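PDB 2O8R: polyphosphate kinase from Porphyromonas gingivalis, which probably catalyses the reversible transfer of the terminal phosphate of ATP to a growing chain of inorganic polyphosphate, with magnesium as cofactor. Local coordinates for residues A[373-378]-A[400-405]. The protein carries 3 engineered substitutions. Sequence-based numbering, arbitrary orientation.
Sequences IRLTQY and VSVFVE
Residues 373-377 and 400-404 pair as neighbouring parallel strands, the two strands of a beta-alpha-beta unit whose helix is 385-395, in the first phospholipase D-like C-terminal domain. The backbone ladder follows the parallel pattern: Leu375 lends its N to Ser401 O (3.1 Å) and its O to Phe403 N (2.9 Å), and Gln377 N continues to Phe403 O. The ladder frays at the C-terminal end, where Glu405 N reaches Gln377 O only weakly, at 3.4 Å.

The sheet's two faces differ in character. On one, Leu375 CD2 lies beside Val402 CG2 at 3.7 Å, the two side chains pointing the same way. On the other, the Arg374 chain bends at chi3 (73°) and brings its guanidinium to the edge of the Phe403 ring, Arg374 NH2 standing 3.8 Å from Phe403 CZ, the guanidinium and ring planes 68° apart. Arg374 NH1 is claimed by a salt bridge to Glu372. Past the strand ends, the Glu405 carboxylate meets the edge of the Tyr378 ring, Glu405 CD lying 3.6 Å from Tyr378 CD1; Glu405 also approaches His439, the predicted phosphohistidine, so this end of the pair borders the probable active site.

Helix 385-395 covers Ile373, Leu375 and Val400, while helix 355-365 also touches Ile373. Strands 442-447 and 428-431 flank the pair, antiparallel to 370-377 and parallel to 399-404 respectively.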
ATOM      1  N   ILE A 373      -8.830 -22.830  15.322  1.00 58.79           N
ATOM      2  CA  ILE A 373      -8.884 -22.516  13.902  1.00 51.58           C
ATOM      3  C   ILE A 373      -7.473 -22.595  13.342  1.00 53.56           C
ATOM      4  O   ILE A 373      -6.525 -22.076  13.933  1.00 54.21           O
ATOM      5  CB  ILE A 373      -9.409 -21.112  13.662  1.00 43.48           C
ATOM      6  CG1 ILE A 373     -10.752 -20.916  14.365  1.00 58.36           C
ATOM      7  CG2 ILE A 373      -9.530 -20.840  12.187  1.00 46.92           C
ATOM      8  CD1 ILE A 373     -11.251 -19.482  14.345  1.00 52.72           C
ATOM      9  N   ARG A 374      -7.329 -23.277  12.214  1.00 54.80           N
ATOM     10  CA  ARG A 374      -6.026 -23.473  11.590  1.00 51.22           C
ATOM     11  C   ARG A 374      -6.179 -23.291  10.097  1.00 54.49           C
ATOM     12  O   ARG A 374      -7.093 -23.863   9.493  1.00 50.61           O
ATOM     13  CB  ARG A 374      -5.506 -24.874  11.887  1.00 54.61           C
ATOM     14  CG  ARG A 374      -5.529 -25.211  13.361  1.00 59.32           C
ATOM     15  CD  ARG A 374      -5.403 -26.692  13.619  1.00 77.61           C
ATOM     16  NE  ARG A 374      -4.060 -27.217  13.376  1.00 84.14           N
ATOM     17  CZ  ARG A 374      -2.984 -26.922  14.097  1.00 74.86           C
ATOM     18  NH1 ARG A 374      -3.064 -26.068  15.112  1.00 63.27           N
ATOM     19  NH2 ARG A 374      -1.820 -27.477  13.795  1.00 74.71           N
ATOM     20  N   LEU A 375      -5.312 -22.478   9.502  1.00 48.56           N
ATOM     21  CA  LEU A 375      -5.347 -22.299   8.048  1.00 52.14           C
ATOM     22  C   LEU A 375      -3.991 -22.049   7.363  1.00 54.49           C
ATOM     23  O   LEU A 375      -2.978 -21.694   7.989  1.00 43.56           O
ATOM     24  CB  LEU A 375      -6.366 -21.224   7.651  1.00 50.24           C
ATOM     25  CG  LEU A 375      -5.888 -19.804   7.351  1.00 58.24           C
ATOM     26  CD1 LEU A 375      -6.971 -19.039   6.604  1.00 61.52           C
ATOM     27  CD2 LEU A 375      -5.523 -19.112   8.629  1.00 62.88           C
ATOM     28  N   THR A 376      -3.987 -22.246   6.056  1.00 34.93           N
ATOM     29  CA  THR A 376      -2.810 -21.959   5.281  1.00 51.20           C
ATOM     30  C   THR A 376      -2.985 -20.581   4.643  1.00 50.15           C
ATOM     31  O   THR A 376      -4.106 -20.122   4.480  1.00 56.55           O
ATOM     32  CB  THR A 376      -2.563 -23.062   4.242  1.00 46.37           C
ATOM     33  OG1 THR A 376      -3.758 -23.286   3.489  1.00 43.76           O
ATOM     34  CG2 THR A 376      -2.195 -24.359   4.933  1.00 42.15           C
ATOM     35  N   GLN A 377      -1.874 -19.920   4.321  1.00 65.04           N
ATOM     36  CA  GLN A 377      -1.861 -18.591   3.695  1.00 58.72           C
ATOM     37  C   GLN A 377      -0.588 -18.451   2.856  1.00 65.66           C
ATOM     38  O   GLN A 377       0.496 -18.820   3.324  1.00 62.63           O
ATOM     39  CB  GLN A 377      -1.863 -17.507   4.778  1.00 62.23           C
ATOM     40  CG  GLN A 377      -3.219 -16.889   5.088  1.00 73.52           C
ATOM     41  CD  GLN A 377      -3.423 -15.524   4.437  1.00 83.70           C
ATOM     42  OE1 GLN A 377      -4.351 -14.790   4.788  1.00 87.38           O
ATOM     43  NE2 GLN A 377      -2.555 -15.177   3.490  1.00 87.92           N
ATOM     44  N   TYR A 378      -0.707 -17.938   1.626  1.00 73.66           N
ATOM     45  CA  TYR A 378       0.478 -17.740   0.775  1.00 69.79           C
ATOM     46  C   TYR A 378       1.523 -16.860   1.459  1.00 66.66           C
ATOM     47  O   TYR A 378       2.653 -17.292   1.676  1.00 60.52           O
ATOM     48  CB  TYR A 378       0.114 -17.162  -0.592  1.00 83.38           C
ATOM     49  CG  TYR A 378       1.328 -16.753  -1.415  1.00 95.57           C
ATOM     50  CD1 TYR A 378       2.225 -17.703  -1.897  1.00 98.42           C
ATOM     51  CD2 TYR A 378       1.574 -15.415  -1.712  1.00103.56           C
ATOM     52  CE1 TYR A 378       3.335 -17.334  -2.646  1.00109.16           C
ATOM     53  CE2 TYR A 378       2.683 -15.034  -2.461  1.00111.15           C
ATOM     54  CZ  TYR A 378       3.560 -15.998  -2.927  1.00113.23           C
ATOM     55  OH  TYR A 378       4.663 -15.621  -3.669  1.00112.46           O
ATOM     56  N   VAL A 400      -5.223 -20.351  17.539  1.00 60.35           N
ATOM     57  CA  VAL A 400      -5.181 -19.923  16.131  1.00 50.05           C
ATOM     58  C   VAL A 400      -3.797 -20.101  15.492  1.00 52.52           C
ATOM     59  O   VAL A 400      -2.837 -19.438  15.883  1.00 67.98           O
ATOM     60  CB  VAL A 400      -5.657 -18.462  15.954  1.00 57.26           C
ATOM     61  CG1 VAL A 400      -5.617 -18.062  14.486  1.00 70.06           C
ATOM     62  CG2 VAL A 400      -7.062 -18.272  16.506  1.00 52.87           C
ATOM     63  N   SER A 401      -3.698 -20.994  14.508  1.00 43.53           N
ATOM     64  CA  SER A 401      -2.428 -21.210  13.802  1.00 54.62           C
ATOM     65  C   SER A 401      -2.524 -20.829  12.330  1.00 49.92           C
ATOM     66  O   SER A 401      -3.521 -21.132  11.677  1.00 54.80           O
ATOM     67  CB  SER A 401      -2.002 -22.668  13.889  1.00 39.35           C
ATOM     68  OG  SER A 401      -2.691 -23.318  14.936  1.00 81.70           O
ATOM     69  N   VAL A 402      -1.491 -20.165  11.812  1.00 53.19           N
ATOM     70  CA  VAL A 402      -1.414 -19.857  10.378  1.00 47.26           C
ATOM     71  C   VAL A 402      -0.117 -20.395   9.781  1.00 47.51           C
ATOM     72  O   VAL A 402       0.975 -19.972  10.173  1.00 61.34           O
ATOM     73  CB  VAL A 402      -1.491 -18.351  10.100  1.00 42.44           C
ATOM     74  CG1 VAL A 402      -1.412 -18.073   8.610  1.00 39.55           C
ATOM     75  CG2 VAL A 402      -2.751 -17.751  10.676  1.00 47.14           C
ATOM     76  N   PHE A 403      -0.249 -21.327   8.836  1.00 58.87           N
ATOM     77  CA  PHE A 403       0.894 -21.942   8.164  1.00 44.80           C
ATOM     78  C   PHE A 403       1.129 -21.247   6.869  1.00 54.91           C
ATOM     79  O   PHE A 403       0.279 -21.300   5.980  1.00 64.32           O
ATOM     80  CB  PHE A 403       0.659 -23.432   7.920  1.00 53.55           C
ATOM     81  CG  PHE A 403       0.642 -24.236   9.176  1.00 51.53           C
ATOM     82  CD1 PHE A 403       1.783 -24.877   9.613  1.00 62.96           C
ATOM     83  CD2 PHE A 403      -0.506 -24.308   9.951  1.00 39.17           C
ATOM     84  CE1 PHE A 403       1.775 -25.594  10.800  1.00 83.05           C
ATOM     85  CE2 PHE A 403      -0.517 -25.017  11.131  1.00 61.11           C
ATOM     86  CZ  PHE A 403       0.624 -25.664  11.557  1.00 60.60           C
ATOM     87  N   VAL A 404       2.287 -20.598   6.769  1.00 63.99           N
ATOM     88  CA  VAL A 404       2.606 -19.715   5.648  1.00 84.21           C
ATOM     89  C   VAL A 404       3.732 -20.292   4.796  1.00 91.65           C
ATOM     90  O   VAL A 404       4.843 -20.539   5.298  1.00 92.79           O
ATOM     91  CB  VAL A 404       3.037 -18.305   6.134  1.00 88.51           C
ATOM     92  CG1 VAL A 404       3.147 -17.349   4.963  1.00 94.55           C
ATOM     93  CG2 VAL A 404       2.077 -17.760   7.178  1.00 84.47           C
ATOM     94  N   GLU A 405       3.454 -20.469   3.505  1.00 91.76           N
ATOM     95  CA  GLU A 405       4.398 -21.121   2.590  1.00100.83           C
ATOM     96  C   GLU A 405       5.615 -20.299   2.153  1.00106.59           C
ATOM     97  O   GLU A 405       6.432 -20.786   1.369  1.00102.36           O
ATOM     98  CB  GLU A 405       3.679 -21.650   1.348  1.00 98.32           C
ATOM     99  CG  GLU A 405       2.910 -20.611   0.547  1.00 99.82           C
ATOM    100  CD  GLU A 405       2.441 -21.129  -0.812  1.00 99.59           C
ATOM    101  OE1 GLU A 405       3.297 -21.381  -1.691  1.00 79.55           O
ATOM    102  OE2 GLU A 405       1.213 -21.267  -1.008  1.00105.38           O
TER
HETATM  103  O   HOH W   1      -4.818 -23.605  16.169  1.00 65.22           O